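Local coordinates for alpha-ketoglutarate-dependent 2,4-dichlorophenoxyacetate dioxygenase (Bradyrhizobium diazoefficiens, PDB 5BKE), which probably catalyses the 2-oxoglutarate-dependent oxidative breakdown of aryloxyalkanoate herbicides such as 2,4-dichlorophenoxyacetate at a single metal centre, at residues W114-S119 with W257-T262; N141-D146 with E242-H247; Q196-T201 with L210-H215. All blocks are in the same frame, centred on the assembly; numbering follows the deposited sequence. Where two conformers were deposited one is given.

Interaction 1 holds the manganese and N-oxalylglycine, and the other two contacts adjoin it. Its centre lies about 12 Å from that of interaction 2, and the two pack directly, Trp-257 CE3 coming 3.3 Å from Phe-144 CE2. Interaction 2 also reaches the ligand, at the end remote from the metal; the nearest side-chain atom of Thr-142 is about 7 Å from the manganese. Interaction 3 is centred about 9 Å from interaction 1 and joins it through a probable hydrogen bond between Ser-119 OG and Ser-213 OG, 2.8 Å. It packs against the metal-binding loop, the nearest side-chain atom of Tyr-211 about 11 Å from the manganese. Interactions 2 and 3 do not touch, centres about 18 Å apart.

Interaction 1: residues W114-S119 with W257-T262; sequences WHSDSS and WDNRQT. With MN (manganese (II) ion), chain N; OGA (N-oxalylglycine), chain O.
Trp-257 brings the pyrrole edge of its indole to the carboxylate of Asp-117, the two planes 55° apart, and NE1 gives OD2 a weak hydrogen bond of 3.3 Å. The firmer partner of Asp-117 OD2 is the hydroxyl OG of Ser-128. In Trp-257, CG sits between the backbone N and the carbonyl carbon (chi1 60°), a setting that turns the ring edge inward, with CZ2 3.5 Å from O1 of N-oxalylglycine. The other carboxylate oxygen, Asp-117 OD1, binds manganese at 2.1 Å. His-115 NE2 also binds the metal, and the ligand chelates it through O1 and O2', as the co-substrate 2-oxoglutarate is expected to do. With His-264 this is the two-histidine, one-carboxylate facial triad. Asp-258 organises the turn itself: OD1 takes both N of Arg-260, as an Asx turn, and NE of the same residue, in a salt bridge of 3.0 Å. Asn-259 is the main polar link. Its OD1 accepts from Asp-117 N at 2.9 Å, met from above the amide plane, and also draws a weak bond from Trp-257 NE1, while ND2 donates to Ser-128 OG and Lys-126 O. Its backbone O receives Ser-116 OG at 2.8 Å; a small hydroxyl suits this buried place. A leucine in place of Asn-259 would probably leave Asp-117 N without its acceptor, and Ser-128 OG and Lys-126 O without the amide that joins them to this turn. Thr-262 closes the turn, its OG1 donating to Asp-258 O at 2.6 Å from the face of the carbonyl opposite that used by Gln-261 N. The contact thus joins the loop between helix 103-108 and strand 127-132 to the turn linking strands 254-258 and 262-266, and strand 127-132 packs against Trp-257.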
loop_
_atom_site.group_PDB
_atom_site.type_symbol
_atom_site.label_atom_id
_atom_site.label_comp_id
_atom_site.label_asym_id
_atom_site.label_seq_id
_atom_site.Cartn_x
_atom_site.Cartn_y
_atom_site.Cartn_z
ATOM N N TRP C 114 33.234 -7.507 -25.450
ATOM C CA TRP C 114 31.778 -7.652 -25.281
ATOM C C TRP C 114 31.077 -7.266 -26.575
ATOM O O TRP C 114 31.251 -6.154 -27.074
ATOM C CB TRP C 114 31.258 -6.761 -24.153
ATOM C CG TRP C 114 31.546 -7.243 -22.751
ATOM C CD1 TRP C 114 32.450 -6.717 -21.875
ATOM C CD2 TRP C 114 30.916 -8.334 -22.069
ATOM N NE1 TRP C 114 32.426 -7.414 -20.683
ATOM C CE2 TRP C 114 31.488 -8.405 -20.771
ATOM C CE3 TRP C 114 29.911 -9.257 -22.421
ATOM C CZ2 TRP C 114 31.098 -9.364 -19.826
ATOM C CZ3 TRP C 114 29.524 -10.209 -21.487
ATOM C CH2 TRP C 114 30.119 -10.252 -20.196
ATOM N N HIS C 115 30.296 -8.195 -27.119
ATOM C CA HIS C 115 29.668 -8.009 -28.421
ATOM C C HIS C 115 28.368 -8.784 -28.541
ATOM O O HIS C 115 28.119 -9.730 -27.787
ATOM C CB HIS C 115 30.641 -8.384 -29.572
ATOM C CG HIS C 115 30.906 -9.857 -29.717
ATOM N ND1 HIS C 115 31.852 -10.520 -28.964
ATOM C CD2 HIS C 115 30.375 -10.783 -30.550
ATOM C CE1 HIS C 115 31.881 -11.794 -29.320
ATOM N NE2 HIS C 115 30.990 -11.983 -30.276
ATOM N N SER C 116 27.548 -8.356 -29.497
ATOM C CA SER C 116 26.360 -9.083 -29.942
ATOM C C SER C 116 26.647 -9.473 -31.397
ATOM O O SER C 116 27.110 -8.629 -32.176
ATOM C CB SER C 116 25.133 -8.174 -29.825
ATOM O OG SER C 116 23.952 -8.852 -30.185
ATOM N N ASP C 117 26.422 -10.737 -31.755
ATOM C CA ASP C 117 26.898 -11.254 -33.046
ATOM C C ASP C 117 26.180 -10.582 -34.204
ATOM O O ASP C 117 24.946 -10.358 -34.145
ATOM C CB ASP C 117 26.703 -12.771 -33.180
ATOM C CG ASP C 117 27.628 -13.583 -32.296
ATOM O OD1 ASP C 117 28.764 -13.153 -31.998
ATOM O OD2 ASP C 117 27.205 -14.694 -31.914
ATOM N N SER C 118 26.981 -10.280 -35.235
ATOM C CA SER C 118 26.495 -9.708 -36.495
ATOM C C SER C 118 25.721 -8.394 -36.321
ATOM O O SER C 118 24.828 -8.077 -37.122
ATOM C CB SER C 118 25.666 -10.738 -37.274
ATOM O OG SER C 118 26.480 -11.798 -37.742
ATOM N N SER C 119 26.055 -7.632 -35.276
ATOM C CA SER C 119 25.428 -6.333 -35.054
ATOM C C SER C 119 25.852 -5.320 -36.145
ATOM O O SER C 119 25.207 -4.276 -36.324
ATOM C CB SER C 119 25.691 -5.825 -33.623
ATOM O OG SER C 119 27.034 -5.435 -33.415
ATOM N N TRP C 257 22.571 -18.617 -27.436
ATOM C CA TRP C 257 22.167 -17.327 -26.902
ATOM C C TRP C 257 21.336 -16.513 -27.886
ATOM O O TRP C 257 21.478 -16.667 -29.115
ATOM C CB TRP C 257 23.377 -16.533 -26.384
ATOM C CG TRP C 257 24.439 -16.226 -27.413
ATOM C CD1 TRP C 257 24.499 -15.120 -28.226
ATOM C CD2 TRP C 257 25.605 -17.010 -27.717
ATOM N NE1 TRP C 257 25.612 -15.180 -29.021
ATOM C CE2 TRP C 257 26.315 -16.322 -28.733
ATOM C CE3 TRP C 257 26.110 -18.234 -27.243
ATOM C CZ2 TRP C 257 27.509 -16.811 -29.283
ATOM C CZ3 TRP C 257 27.303 -18.723 -27.784
ATOM C CH2 TRP C 257 27.984 -18.012 -28.799
ATOM N N ASP C 258 20.463 -15.670 -27.333
ATOM C CA ASP C 258 19.704 -14.724 -28.122
ATOM C C ASP C 258 20.487 -13.427 -28.218
ATOM O O ASP C 258 20.680 -12.715 -27.219
ATOM C CB ASP C 258 18.304 -14.499 -27.542
ATOM C CG ASP C 258 17.418 -13.652 -28.450
ATOM O OD1 ASP C 258 17.864 -13.229 -29.547
ATOM O OD2 ASP C 258 16.248 -13.418 -28.070
ATOM N N ASN C 259 20.942 -13.123 -29.438
ATOM C CA ASN C 259 21.731 -11.899 -29.698
ATOM C C ASN C 259 20.907 -10.626 -29.497
ATOM O O ASN C 259 21.463 -9.561 -29.229
ATOM C CB ASN C 259 22.344 -11.940 -31.108
ATOM C CG ASN C 259 23.495 -12.937 -31.208
ATOM O OD1 ASN C 259 24.577 -12.738 -30.625
ATOM N ND2 ASN C 259 23.259 -14.029 -31.926
ATOM N N ARG C 260 19.583 -10.766 -29.601
ATOM C CA ARG C 260 18.641 -9.654 -29.456
ATOM C C ARG C 260 18.467 -9.178 -27.987
ATOM O O ARG C 260 17.926 -8.083 -27.756
ATOM C CB ARG C 260 17.278 -10.014 -30.078
ATOM C CG ARG C 260 17.363 -10.606 -31.491
ATOM C CD ARG C 260 16.029 -11.144 -31.986
ATOM N NE ARG C 260 15.546 -12.249 -31.162
ATOM C CZ ARG C 260 14.394 -12.892 -31.334
ATOM N NH1 ARG C 260 13.569 -12.570 -32.329
ATOM N NH2 ARG C 260 14.069 -13.882 -30.507
ATOM N N GLN C 261 18.975 -9.975 -27.033
ATOM C CA GLN C 261 18.807 -9.737 -25.590
ATOM C C GLN C 261 20.105 -9.738 -24.782
ATOM O O GLN C 261 20.055 -9.551 -23.557
ATOM C CB GLN C 261 17.872 -10.794 -24.979
ATOM C CG GLN C 261 16.493 -10.851 -25.600
ATOM C CD GLN C 261 15.595 -11.839 -24.908
ATOM O OE1 GLN C 261 14.887 -11.476 -23.973
ATOM N NE2 GLN C 261 15.614 -13.100 -25.360
ATOM N N THR C 262 21.244 -9.966 -25.447
ATOM C CA THR C 262 22.510 -10.231 -24.757
ATOM C C THR C 262 23.740 -9.607 -25.407
ATOM O O THR C 262 23.716 -9.209 -26.573
ATOM C CB THR C 262 22.827 -11.746 -24.669
ATOM O OG1 THR C 262 22.976 -12.284 -25.994
ATOM C CG2 THR C 262 21.767 -12.531 -23.887
HETATM MN MN MN N . 30.300 -13.846 -30.789
HETATM C C1 OGA O . 30.916 -16.543 -31.009
HETATM C C2 OGA O . 31.784 -16.112 -29.935
HETATM C C4 OGA O . 33.319 -16.822 -28.150
HETATM C C5 OGA O . 33.998 -18.121 -27.814
HETATM O O1 OGA O . 30.089 -15.707 -31.450
HETATM O O2 OGA O . 31.000 -17.725 -31.410
HETATM O "O2'" OGA O . 31.964 -14.907 -29.783
HETATM O O3 OGA O . 34.650 -18.676 -28.728
HETATM N N1 OGA O . 32.299 -17.056 -29.159
HETATM O O4 OGA O . 33.869 -18.589 -26.659
#

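Interaction 2: residues N141-D146 with E242-H247; sequences NTEFAD and EFVYVH. With OGA (N-oxalylglycine), chain O.
The rings of Phe-144 and Tyr-245 lie side by side and point the same way: Phe-144 CD1 meets the edge of the tyrosine ring at CD2, 3.8 Å away, while the approach to the phenylalanine ring is oblique. At another edge of Phe-144, CE1 touches His-247 CB at 4.2 Å. Phe-144 also meets the Trp-257 ring, planes about 55° apart, and His-247 is edge-to-face with Trp-249. Over one face of Tyr-245 stands His-247 N, offset toward the rim. Two residues apart on a strand, Tyr-245 and His-247 share one face of the sheet; with CG anti to the backbone N in both (chi1 161° and -171°), the phenol reaches the imidazole edge, where Tyr-245 OH and His-247 ND1 share a 2.8 Å hydrogen bond. His-247 NE2 is held by Asp-253, which fixes the ring from its far side. In the backbone, the strands are antiparallel, and Thr-142/His-247 and Phe-144/Tyr-245 are hydrogen-bonded pairs; in the second, Phe-144 N donates to Tyr-245 O at 2.9 Å. Asp-146 N extends the ladder to Phe-243 O. On the opposite face of the sheet, Val-246 CG2 lies along the extended Glu-143, 3.9 Å from OE2, and Ala-145 CB meets Val-244 CG2. Beta-branched valines suit the extended backbone, and the carboxylate of Glu-143 is paired with Arg-265 and Arg-267. Thr-142 serves the ligand: OG1 donates to O4 of N-oxalylglycine at 2.6 Å and has Trp-249 NE1 as a second partner. Arg-275 and Arg-279 also bond the ligand. Strand 142-146 lies between 244-247 and 262-266, consistent with part of the smaller sheet of the double-stranded beta-helix (cupin) fold in TauD-type dioxygenases.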
loop_
_atom_site.group_PDB
_atom_site.type_symbol
_atom_site.label_atom_id
_atom_site.label_comp_id
_atom_site.label_asym_id
_atom_site.label_seq_id
_atom_site.Cartn_x
_atom_site.Cartn_y
_atom_site.Cartn_z
ATOM N N ASN C 141 36.924 -18.940 -20.855
ATOM C CA ASN C 141 35.530 -18.917 -20.393
ATOM C C ASN C 141 34.726 -18.011 -21.330
ATOM O O ASN C 141 35.255 -17.018 -21.845
ATOM C CB ASN C 141 35.413 -18.356 -18.966
ATOM C CG ASN C 141 35.939 -19.298 -17.887
ATOM O OD1 ASN C 141 36.210 -20.482 -18.110
ATOM N ND2 ASN C 141 36.068 -18.759 -16.689
ATOM N N THR C 142 33.460 -18.353 -21.548
ATOM C CA THR C 142 32.561 -17.466 -22.281
ATOM C C THR C 142 31.582 -16.806 -21.313
ATOM O O THR C 142 30.911 -17.482 -20.537
ATOM C CB THR C 142 31.849 -18.189 -23.445
ATOM O OG1 THR C 142 32.840 -18.824 -24.265
ATOM C CG2 THR C 142 31.048 -17.188 -24.308
ATOM N N GLU C 143 31.534 -15.478 -21.353
ATOM C CA GLU C 143 30.703 -14.706 -20.432
ATOM C C GLU C 143 29.531 -14.101 -21.195
ATOM O O GLU C 143 29.679 -13.717 -22.362
ATOM C CB GLU C 143 31.525 -13.623 -19.719
ATOM C CG GLU C 143 32.688 -14.189 -18.911
ATOM C CD GLU C 143 33.444 -13.175 -18.070
ATOM O OE1 GLU C 143 33.263 -11.941 -18.233
ATOM O OE2 GLU C 143 34.263 -13.627 -17.246
ATOM N N PHE C 144 28.381 -14.045 -20.518
ATOM C CA PHE C 144 27.127 -13.534 -21.052
ATOM C C PHE C 144 26.568 -12.439 -20.140
ATOM O O PHE C 144 26.644 -12.540 -18.904
ATOM C CB PHE C 144 26.118 -14.674 -21.201
ATOM C CG PHE C 144 26.566 -15.757 -22.151
ATOM C CD1 PHE C 144 27.360 -16.832 -21.704
ATOM C CD2 PHE C 144 26.215 -15.701 -23.502
ATOM C CE1 PHE C 144 27.789 -17.821 -22.591
ATOM C CE2 PHE C 144 26.637 -16.686 -24.389
ATOM C CZ PHE C 144 27.427 -17.745 -23.942
ATOM N N ALA C 145 26.010 -11.399 -20.752
ATOM C CA ALA C 145 25.406 -10.302 -20.014
ATOM C C ALA C 145 23.963 -10.082 -20.469
ATOM O O ALA C 145 23.669 -10.113 -21.674
ATOM C CB ALA C 145 26.230 -9.041 -20.175
ATOM N N ASP C 146 23.075 -9.890 -19.494
ATOM C CA ASP C 146 21.645 -9.737 -19.730
ATOM C C ASP C 146 21.336 -8.269 -19.966
ATOM O O ASP C 146 21.304 -7.475 -19.020
ATOM C CB ASP C 146 20.837 -10.290 -18.544
ATOM C CG ASP C 146 19.324 -10.249 -18.769
ATOM O OD1 ASP C 146 18.826 -9.420 -19.573
ATOM O OD2 ASP C 146 18.619 -11.053 -18.117
ATOM N N GLU C 242 26.582 -8.611 -11.436
ATOM C CA GLU C 242 25.173 -8.918 -11.147
ATOM C C GLU C 242 24.349 -9.182 -12.411
ATOM O O GLU C 242 23.261 -9.756 -12.320
ATOM C CB GLU C 242 24.531 -7.794 -10.319
ATOM C CG GLU C 242 24.352 -6.479 -11.075
ATOM C CD GLU C 242 24.050 -5.312 -10.162
ATOM O OE1 GLU C 242 22.895 -5.201 -9.700
ATOM O OE2 GLU C 242 24.971 -4.508 -9.908
ATOM N N PHE C 243 24.850 -8.732 -13.567
ATOM C CA PHE C 243 24.196 -8.997 -14.855
ATOM C C PHE C 243 24.930 -10.051 -15.698
ATOM O O PHE C 243 24.546 -10.289 -16.842
ATOM C CB PHE C 243 24.001 -7.705 -15.691
ATOM C CG PHE C 243 23.321 -6.585 -14.955
ATOM C CD1 PHE C 243 22.087 -6.780 -14.319
ATOM C CD2 PHE C 243 23.911 -5.318 -14.900
ATOM C CE1 PHE C 243 21.466 -5.740 -13.631
ATOM C CE2 PHE C 243 23.289 -4.274 -14.211
ATOM C CZ PHE C 243 22.069 -4.490 -13.578
ATOM N N VAL C 244 25.964 -10.683 -15.134
ATOM C CA VAL C 244 26.844 -11.554 -15.910
ATOM C C VAL C 244 26.767 -13.006 -15.464
ATOM O O VAL C 244 26.724 -13.295 -14.265
ATOM C CB VAL C 244 28.312 -11.020 -15.947
ATOM C CG1 VAL C 244 29.273 -12.018 -16.593
ATOM C CG2 VAL C 244 28.383 -9.693 -16.707
ATOM N N TYR C 245 26.720 -13.906 -16.443
ATOM C CA TYR C 245 26.857 -15.339 -16.214
ATOM C C TYR C 245 28.169 -15.806 -16.832
ATOM O O TYR C 245 28.448 -15.529 -18.014
ATOM C CB TYR C 245 25.678 -16.114 -16.800
ATOM C CG TYR C 245 25.945 -17.593 -16.999
ATOM C CD1 TYR C 245 25.952 -18.485 -15.920
ATOM C CD2 TYR C 245 26.200 -18.108 -18.282
ATOM C CE1 TYR C 245 26.219 -19.847 -16.109
ATOM C CE2 TYR C 245 26.450 -19.461 -18.481
ATOM C CZ TYR C 245 26.462 -20.329 -17.397
ATOM O OH TYR C 245 26.712 -21.673 -17.614
ATOM N N VAL C 246 28.957 -16.522 -16.033
ATOM C CA VAL C 246 30.243 -17.043 -16.485
ATOM C C VAL C 246 30.073 -18.521 -16.825
ATOM O O VAL C 246 29.660 -19.324 -15.970
ATOM C CB VAL C 246 31.366 -16.817 -15.446
ATOM C CG1 VAL C 246 32.685 -17.389 -15.944
ATOM C CG2 VAL C 246 31.522 -15.332 -15.133
ATOM N N HIS C 247 30.353 -18.865 -18.086
ATOM C CA HIS C 247 30.326 -20.261 -18.511
ATOM C C HIS C 247 31.726 -20.854 -18.541
ATOM O O HIS C 247 32.615 -20.353 -19.247
ATOM C CB HIS C 247 29.637 -20.473 -19.866
ATOM C CG HIS C 247 29.422 -21.919 -20.191
ATOM N ND1 HIS C 247 28.431 -22.673 -19.600
ATOM C CD2 HIS C 247 30.101 -22.764 -21.001
ATOM C CE1 HIS C 247 28.485 -23.910 -20.059
ATOM N NE2 HIS C 247 29.493 -23.993 -20.907
HETATM C C1 OGA O . 30.916 -16.543 -31.009
HETATM C C2 OGA O . 31.784 -16.112 -29.935
HETATM C C4 OGA O . 33.319 -16.822 -28.150
HETATM C C5 OGA O . 33.998 -18.121 -27.814
HETATM O O1 OGA O . 30.089 -15.707 -31.450
HETATM O O2 OGA O . 31.000 -17.725 -31.410
HETATM O "O2'" OGA O . 31.964 -14.907 -29.783
HETATM O O3 OGA O . 34.650 -18.676 -28.728
HETATM N N1 OGA O . 32.299 -17.056 -29.159
HETATM O O4 OGA O . 33.869 -18.589 -26.659
#

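Interaction 3: residues Q196-T201 with L210-H215; sequences QRLVRT and LYLSSH
Arg-200 lays its guanidinium across Tyr-211, with NH1 above the middle of the ring and 3.1 Å from CZ; the planes are 38° apart. This is a cation-pi contact over the face, CZ of Arg-200 lying 4.1 Å from the ring centroid of Tyr-211, and Arg-200 CD adds an off-centre CH-pi contact. Its CG sits between the backbone N and the carbonyl carbon (chi1 71°), and a bend at chi3 folds the chain over the ring. Arginine suits the place because its methylene part and its charged end can both use one aromatic face. At the ring edge, Gln-196 OE1 comes 3.5 Å from Tyr-211 CE2; the amide is fixed by Thr-288 and by Ser-119 O. The one direct backbone hydrogen bond across the segments runs from Tyr-211 N to Leu-198 O, 2.7 Å and nearly straight at 173°. Close by, Leu-198 CD1 touches Leu-212 CD2 at 3.7 Å, a buried meeting of branch ends backed by helix 224-238, where leucines fit the apolar surroundings.

The contact sits at the end of a beta hairpin, strands 194-201 and 208-210, with 211-215 running on as loop, at one side of a four-stranded antiparallel sheet. Val-199 and Leu-210 form a non-hydrogen-bonded pair, after which Tyr-211 centres an inverse gamma turn and the chains part.

The looser side lies about Arg-197. One water fills in for direct backbone bonding, donating to Arg-197 O and to Tyr-211 O, each at 2.8 Å. Arg-197, partly exposed, carries its guanidinium away from Tyr-211 to Glu-163 O.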
loop_
_atom_site.group_PDB
_atom_site.type_symbol
_atom_site.label_atom_id
_atom_site.label_comp_id
_atom_site.label_asym_id
_atom_site.label_seq_id
_atom_site.Cartn_x
_atom_site.Cartn_y
_atom_site.Cartn_z
ATOM N N GLN C 196 21.885 0.934 -36.038
ATOM C CA GLN C 196 21.080 0.130 -35.114
ATOM C C GLN C 196 20.627 1.014 -33.972
ATOM O O GLN C 196 21.379 1.879 -33.517
ATOM C CB GLN C 196 21.860 -1.065 -34.523
ATOM C CG GLN C 196 22.566 -1.996 -35.513
ATOM C CD GLN C 196 21.662 -3.042 -36.164
ATOM O OE1 GLN C 196 20.460 -3.110 -35.909
ATOM N NE2 GLN C 196 22.254 -3.873 -37.008
ATOM N N ARG C 197 19.404 0.784 -33.508
ATOM C CA ARG C 197 18.887 1.414 -32.284
ATOM C C ARG C 197 19.740 1.016 -31.080
ATOM O O ARG C 197 20.159 -0.142 -30.976
ATOM C CB ARG C 197 17.447 0.977 -32.020
ATOM C CG ARG C 197 16.414 1.450 -33.033
ATOM C CD ARG C 197 16.040 2.916 -32.858
ATOM N NE ARG C 197 15.475 3.223 -31.537
ATOM C CZ ARG C 197 14.196 3.073 -31.205
ATOM N NH1 ARG C 197 13.331 2.604 -32.089
ATOM N NH2 ARG C 197 13.783 3.383 -29.978
ATOM N N LEU C 198 19.993 1.980 -30.193
ATOM C CA LEU C 198 20.636 1.720 -28.909
ATOM C C LEU C 198 19.689 0.977 -27.975
ATOM O O LEU C 198 20.120 0.164 -27.158
ATOM C CB LEU C 198 21.115 3.030 -28.269
ATOM C CG LEU C 198 21.906 3.018 -26.949
ATOM C CD1 LEU C 198 23.142 2.124 -27.008
ATOM C CD2 LEU C 198 22.300 4.435 -26.530
ATOM N N VAL C 199 18.395 1.263 -28.101
ATOM C CA VAL C 199 17.368 0.620 -27.282
ATOM C C VAL C 199 16.444 -0.184 -28.189
ATOM O O VAL C 199 15.824 0.368 -29.117
ATOM C CB VAL C 199 16.567 1.646 -26.447
ATOM C CG1 VAL C 199 15.499 0.946 -25.604
ATOM C CG2 VAL C 199 17.501 2.455 -25.556
ATOM N N ARG C 200 16.364 -1.486 -27.926
ATOM C CA ARG C 200 15.551 -2.375 -28.762
ATOM C C ARG C 200 14.434 -3.050 -27.975
ATOM O O ARG C 200 14.503 -3.140 -26.742
ATOM C CB ARG C 200 16.427 -3.369 -29.541
ATOM C CG ARG C 200 17.097 -4.460 -28.719
ATOM C CD ARG C 200 18.165 -5.197 -29.528
ATOM N NE ARG C 200 17.645 -5.904 -30.709
ATOM C CZ ARG C 200 18.394 -6.637 -31.540
ATOM N NH1 ARG C 200 19.697 -6.775 -31.320
ATOM N NH2 ARG C 200 17.842 -7.247 -32.586
ATOM N N THR C 201 13.394 -3.482 -28.687
ATOM C CA THR C 201 12.238 -4.138 -28.065
ATOM C C THR C 201 12.077 -5.547 -28.623
ATOM O O THR C 201 11.974 -5.725 -29.834
ATOM C CB THR C 201 10.951 -3.290 -28.243
ATOM O OG1 THR C 201 11.100 -2.049 -27.544
ATOM C CG2 THR C 201 9.719 -4.006 -27.689
ATOM N N LEU C 210 19.273 -2.872 -23.831
ATOM C CA LEU C 210 20.396 -2.113 -24.360
ATOM C C LEU C 210 21.048 -2.902 -25.489
ATOM O O LEU C 210 21.463 -4.040 -25.299
ATOM C CB LEU C 210 21.409 -1.823 -23.244
ATOM C CG LEU C 210 21.001 -0.828 -22.142
ATOM C CD1 LEU C 210 21.960 -0.862 -20.948
ATOM C CD2 LEU C 210 20.920 0.581 -22.709
ATOM N N TYR C 211 21.125 -2.297 -26.669
ATOM C CA TYR C 211 21.753 -2.948 -27.810
ATOM C C TYR C 211 23.195 -2.499 -27.857
ATOM O O TYR C 211 23.578 -1.597 -28.614
ATOM C CB TYR C 211 21.010 -2.660 -29.122
ATOM C CG TYR C 211 21.426 -3.550 -30.292
ATOM C CD1 TYR C 211 22.393 -4.568 -30.141
ATOM C CD2 TYR C 211 20.839 -3.386 -31.547
ATOM C CE1 TYR C 211 22.764 -5.373 -31.205
ATOM C CE2 TYR C 211 21.198 -4.191 -32.616
ATOM C CZ TYR C 211 22.154 -5.184 -32.442
ATOM O OH TYR C 211 22.483 -5.989 -33.509
ATOM N N LEU C 212 23.984 -3.143 -27.010
ATOM C CA LEU C 212 25.384 -2.811 -26.872
ATOM C C LEU C 212 26.229 -3.827 -27.628
ATOM O O LEU C 212 25.803 -4.973 -27.833
ATOM C CB LEU C 212 25.765 -2.745 -25.391
ATOM C CG LEU C 212 24.996 -1.741 -24.531
ATOM C CD1 LEU C 212 25.468 -1.837 -23.086
ATOM C CD2 LEU C 212 25.139 -0.311 -25.049
ATOM N N SER C 213 27.418 -3.388 -28.046
ATOM C CA SER C 213 28.317 -4.188 -28.888
ATOM C C SER C 213 29.622 -3.460 -29.153
ATOM O O SER C 213 29.636 -2.232 -29.359
ATOM C CB SER C 213 27.646 -4.542 -30.228
ATOM O OG SER C 213 28.387 -5.525 -30.932
ATOM N N SER C 214 30.715 -4.225 -29.155
ATOM C CA SER C 214 32.044 -3.718 -29.548
ATOM C C SER C 214 32.059 -3.084 -30.955
ATOM O O SER C 214 32.860 -2.194 -31.228
ATOM C CB SER C 214 33.081 -4.836 -29.480
ATOM O OG SER C 214 32.750 -5.869 -30.398
ATOM N N HIS C 215 31.170 -3.545 -31.829
ATOM C CA HIS C 215 31.067 -3.014 -33.197
ATOM C C HIS C 215 30.535 -1.570 -33.260
ATOM O O HIS C 215 30.836 -0.846 -34.202
ATOM C CB HIS C 215 30.249 -3.950 -34.086
ATOM C CG HIS C 215 30.675 -5.387 -34.006
ATOM N ND1 HIS C 215 31.984 -5.791 -34.177
ATOM C CD2 HIS C 215 29.960 -6.517 -33.789
ATOM C CE1 HIS C 215 32.056 -7.107 -34.058
ATOM N NE2 HIS C 215 30.842 -7.571 -33.825
HETATM O O HOH W 1 22.920 -0.316 -31.022
#